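Local atomic coordinates of phenylacetaldehyde dehydrogenase (Burkholderia cenocepacia, PDB entry 4O5H), a protein that probably catalyses the NAD+-dependent oxidation of phenylacetaldehyde to phenylacetate, as a member of the aldehyde dehydrogenase family. Residues N120-V124 and M125-G129; W193-A196 and P197-T201. All blocks are in the same frame, centred on the assembly; numbering follows the deposited sequence.

Interaction 1 of 2, residues N120-V124 and M125-G129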
loop_
_atom_site.group_PDB
_atom_site.type_symbol
_atom_site.label_atom_id
_atom_site.label_comp_id
_atom_site.label_asym_id
_atom_site.label_seq_id
_atom_site.Cartn_x
_atom_site.Cartn_y
_atom_site.Cartn_z
ATOM N N ASN A 120 -15.234 9.977 25.426
ATOM C CA ASN A 120 -13.810 9.529 25.397
ATOM C C ASN A 120 -13.095 9.755 26.729
ATOM O O ASN A 120 -12.243 8.939 27.127
ATOM C CB ASN A 120 -13.060 10.224 24.250
ATOM C CG ASN A 120 -11.563 10.266 24.456
ATOM O OD1 ASN A 120 -11.070 11.021 25.259
ATOM N ND2 ASN A 120 -10.839 9.439 23.729
ATOM N N GLY A 121 -13.427 10.846 27.403
ATOM C CA GLY A 121 -12.847 11.164 28.712
ATOM C C GLY A 121 -11.828 12.313 28.741
ATOM O O GLY A 121 -11.534 12.853 29.822
ATOM N N LYS A 122 -11.296 12.687 27.579
ATOM C CA LYS A 122 -10.292 13.718 27.505
ATOM C C LYS A 122 -10.797 15.111 27.962
ATOM O O LYS A 122 -11.987 15.395 27.941
ATOM C CB LYS A 122 -9.698 13.821 26.106
ATOM C CG LYS A 122 -10.660 14.334 25.028
ATOM C CD LYS A 122 -9.932 14.416 23.690
ATOM C CE LYS A 122 -9.684 13.026 23.136
ATOM N NZ LYS A 122 -8.667 13.043 22.033
ATOM N N PRO A 123 -9.857 15.977 28.397
ATOM C CA PRO A 123 -10.265 17.331 28.800
ATOM C C PRO A 123 -11.024 18.060 27.686
ATOM O O PRO A 123 -10.560 18.118 26.537
ATOM C CB PRO A 123 -8.946 18.017 29.102
ATOM C CG PRO A 123 -8.009 16.894 29.482
ATOM C CD PRO A 123 -8.413 15.770 28.553
ATOM N N VAL A 124 -12.172 18.615 28.044
ATOM C CA VAL A 124 -13.012 19.298 27.097
ATOM C C VAL A 124 -12.277 20.472 26.414
ATOM O O VAL A 124 -12.490 20.747 25.235
ATOM C CB VAL A 124 -14.324 19.765 27.738
ATOM C CG1 VAL A 124 -14.096 20.872 28.774
ATOM C CG2 VAL A 124 -15.306 20.222 26.675
ATOM N N MET A 125 -11.403 21.141 27.140
ATOM C CA MET A 125 -10.679 22.268 26.546
ATOM C C MET A 125 -9.744 21.794 25.427
ATOM O O MET A 125 -9.510 22.521 24.469
ATOM C CB MET A 125 -9.919 23.062 27.612
ATOM C CG MET A 125 -10.805 23.895 28.565
ATOM S SD MET A 125 -9.841 24.755 29.870
ATOM C CE MET A 125 -8.492 25.443 28.858
ATOM N N VAL A 126 -9.163 20.614 25.585
ATOM C CA VAL A 126 -8.250 20.088 24.599
ATOM C C VAL A 126 -9.044 19.558 23.436
ATOM O O VAL A 126 -8.674 19.786 22.279
ATOM C CB VAL A 126 -7.339 18.985 25.185
ATOM C CG1 VAL A 126 -6.420 18.433 24.136
ATOM C CG2 VAL A 126 -6.478 19.524 26.346
ATOM N N ALA A 127 -10.138 18.844 23.709
ATOM C CA ALA A 127 -11.054 18.392 22.657
ATOM C C ALA A 127 -11.489 19.566 21.773
ATOM O O ALA A 127 -11.569 19.438 20.579
ATOM C CB ALA A 127 -12.272 17.704 23.250
ATOM N N GLN A 128 -11.781 20.713 22.380
ATOM C CA GLN A 128 -12.271 21.853 21.618
ATOM C C GLN A 128 -11.166 22.521 20.806
ATOM O O GLN A 128 -11.324 22.725 19.588
ATOM C CB GLN A 128 -12.905 22.866 22.562
ATOM C CG GLN A 128 -13.701 23.911 21.832
ATOM C CD GLN A 128 -14.546 24.774 22.762
ATOM O OE1 GLN A 128 -14.616 24.564 23.972
ATOM N NE2 GLN A 128 -15.192 25.760 22.176
ATOM N N GLY A 129 -10.020 22.800 21.473
ATOM C CA GLY A 129 -8.947 23.517 20.840
ATOM C C GLY A 129 -8.055 22.716 19.906
ATOM O O GLY A 129 -7.397 23.258 19.025
#
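The carbonyl oxygen of Pro-123 is gripped by two backbone amides of the helical turn that follows it. The stronger bond comes from Ala-127, whose N lies 3.0 Å from Pro-123 O with a nearly straight N-H...O angle of 175°. The N of Val-126 adds a weak, strongly bent bond to the same oxygen. One residue further on, Gln-128 N donates to Val-124 O at 2.9 Å. Side chains pack lightly around this turn. Val-126 CG2 stands beside its own backbone N, since CG1 takes the place anti to that N (chi1 179°), and it thereby reaches back to Pro-123 CB at 4.0 Å. Lys-122 approaches by its aliphatic stem alone: CD rests 4.1 Å from Ala-127 CB, with CG equally near. Beyond the stem the chain bends at chi3 (72°) and takes its ammonium group to a salt bridge with Asp-131 and a hydrogen bond with Asn-185 O. Val-124 turns mainly away from the following turn and packs against Ala-113 and Ser-117 of helix 109-120, whereas Met-125 is exposed. Gln-128 likewise looks back to the preceding helix, its OE1 accepting from Arg-110. Upstream, Asn-120 OD1 accepts from Lys-122 N at 2.9 Å in the carbonyl plane, an Asx turn around Gly-121, the residue whose positive phi takes the chain out of helix 109-120. Asp-119, just before this turn, is a sodium ligand with Val-51 and Asp-212. This is a helix-loop-helix connection: an Asx turn at the end of one helix, and a proline at the N-cap of the next, accepting through its carbonyl the first amide bonds of helix 124-145.

Interaction 2 of 2, residues W193-A196 and P197-T201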
loop_
_atom_site.group_PDB
_atom_site.type_symbol
_atom_site.label_atom_id
_atom_site.label_comp_id
_atom_site.label_asym_id
_atom_site.label_seq_id
_atom_site.Cartn_x
_atom_site.Cartn_y
_atom_site.Cartn_z
ATOM N N TRP A 193 -9.941 12.462 9.496
ATOM C CA TRP A 193 -8.784 12.050 8.718
ATOM C C TRP A 193 -9.129 10.992 7.665
ATOM O O TRP A 193 -8.542 10.999 6.606
ATOM C CB TRP A 193 -7.714 11.479 9.598
ATOM C CG TRP A 193 -7.006 12.470 10.391
ATOM C CD1 TRP A 193 -7.264 13.794 10.507
ATOM C CD2 TRP A 193 -5.923 12.203 11.237
ATOM N NE1 TRP A 193 -6.399 14.369 11.380
ATOM C CE2 TRP A 193 -5.543 13.411 11.827
ATOM C CE3 TRP A 193 -5.161 11.052 11.489
ATOM C CZ2 TRP A 193 -4.462 13.509 12.697
ATOM C CZ3 TRP A 193 -4.075 11.139 12.344
ATOM C CH2 TRP A 193 -3.751 12.367 12.957
ATOM N N LYS A 194 -10.059 10.105 7.947
ATOM C CA LYS A 194 -10.418 9.050 6.982
ATOM C C LYS A 194 -11.441 9.536 5.989
ATOM O O LYS A 194 -11.432 9.140 4.837
ATOM C CB LYS A 194 -11.044 7.842 7.666
ATOM C CG LYS A 194 -10.256 7.209 8.789
ATOM C CD LYS A 194 -8.982 6.596 8.344
ATOM C CE LYS A 194 -8.505 5.563 9.359
ATOM N NZ LYS A 194 -7.021 5.560 9.356
ATOM N N ILE A 195 -12.402 10.311 6.442
ATOM C CA ILE A 195 -13.522 10.698 5.568
ATOM C C ILE A 195 -13.108 11.825 4.599
ATOM O O ILE A 195 -13.490 11.801 3.447
ATOM C CB ILE A 195 -14.741 11.149 6.416
ATOM C CG1 ILE A 195 -15.310 9.957 7.185
ATOM C CG2 ILE A 195 -15.834 11.776 5.549
ATOM C CD1 ILE A 195 -16.347 10.368 8.222
ATOM N N ALA A 196 -12.342 12.815 5.090
ATOM C CA ALA A 196 -12.100 14.013 4.281
ATOM C C ALA A 196 -11.398 13.715 2.940
ATOM O O ALA A 196 -11.839 14.175 1.905
ATOM C CB ALA A 196 -11.402 15.100 5.057
ATOM N N PRO A 197 -10.351 12.890 2.950
ATOM C CA PRO A 197 -9.690 12.624 1.681
ATOM C C PRO A 197 -10.562 11.831 0.740
ATOM O O PRO A 197 -10.443 11.975 -0.479
ATOM C CB PRO A 197 -8.452 11.807 2.064
ATOM C CG PRO A 197 -8.316 11.891 3.532
ATOM C CD PRO A 197 -9.624 12.354 4.102
ATOM N N ALA A 198 -11.423 10.998 1.292
ATOM C CA ALA A 198 -12.405 10.258 0.498
ATOM C C ALA A 198 -13.377 11.168 -0.211
ATOM O O ALA A 198 -13.604 11.037 -1.408
ATOM C CB ALA A 198 -13.160 9.290 1.383
ATOM N N LEU A 199 -13.917 12.136 0.494
ATOM C CA LEU A 199 -14.816 13.068 -0.112
ATOM C C LEU A 199 -14.149 13.922 -1.177
ATOM O O LEU A 199 -14.739 14.190 -2.238
ATOM C CB LEU A 199 -15.459 13.942 0.948
ATOM C CG LEU A 199 -16.248 13.206 2.045
ATOM C CD1 LEU A 199 -16.836 14.179 3.036
ATOM C CD2 LEU A 199 -17.369 12.393 1.437
ATOM N N ALA A 200 -12.928 14.346 -0.902
ATOM C CA ALA A 200 -12.196 15.217 -1.830
ATOM C C ALA A 200 -11.924 14.525 -3.151
ATOM O O ALA A 200 -11.956 15.159 -4.174
ATOM C CB ALA A 200 -10.868 15.638 -1.194
ATOM N N THR A 201 -11.657 13.210 -3.109
ATOM C CA THR A 201 -11.350 12.451 -4.300
ATOM C C THR A 201 -12.570 11.854 -5.006
ATOM O O THR A 201 -12.440 11.296 -6.125
ATOM C CB THR A 201 -10.390 11.289 -3.994
ATOM O OG1 THR A 201 -10.928 10.473 -2.949
ATOM C CG2 THR A 201 -9.062 11.828 -3.548
#
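Pro-197 fits closely against the turn before it, at a point where the backbone nitrogen cannot donate a hydrogen bond. That nitrogen carries no hydrogen, and the ring carbon CD of Pro-197 stands where the amide hydrogen would be, 3.0 Å from Trp-193 O. The same CD lies 3.4 Å from Ala-196 CB, tighter than usual for two carbons, and helix 187-201 is kinked here. From Leu-199 on, amides again bond to the turn before: Leu-199 N donates to Ile-195 O at 3.0 Å, and Ala-200 N to Ala-196 O. Beside the first of these bonds Ile-195 and Leu-199 run side by side, pointing the same way. With CG1 beside the backbone N (chi1 -67°), Ile-195 has CG2 anti to that N, and CG2 comes within 3.6 Å of Leu-199 CD1. The looser side is that of Trp-193, partly exposed, which comes no nearer than CB, 5.9 Å from Pro-197 CD, and whose side chain touches Cys-138 and Leu-492. Lys-194, by contrast buried, turns away to a salt bridge with Glu-491. The helix thus lies between layers: Ile-195 and Ala-196 pack on Phe-139 of helix 124-145, Pro-197 and Ala-200 face helix 493-499, and Ala-198 meets Val-205 of strand 204-208, which this helix joins to the parallel strand 166-181 in a beta-alpha-beta unit.

Both contacts show how proline is accommodated by a helix, but at different places. In interaction 1 it stands at the very start, where no earlier turn calls for an N-H and its carbonyl accepts the bonds of the turn; in interaction 2 it falls inside, costing a backbone bond and kinking the axis. Interaction 1 is partly buried, reaching from an exposed methionine to a buried salt bridge of Lys-122, whose side chain is about 11 Å from the bound sodium ion, whereas interaction 2 is almost wholly buried and largely apolar. Their centres are about 24 Å apart and they do not touch, yet helix 124-145, which begins in the first, packs further along against 193-196 of the second.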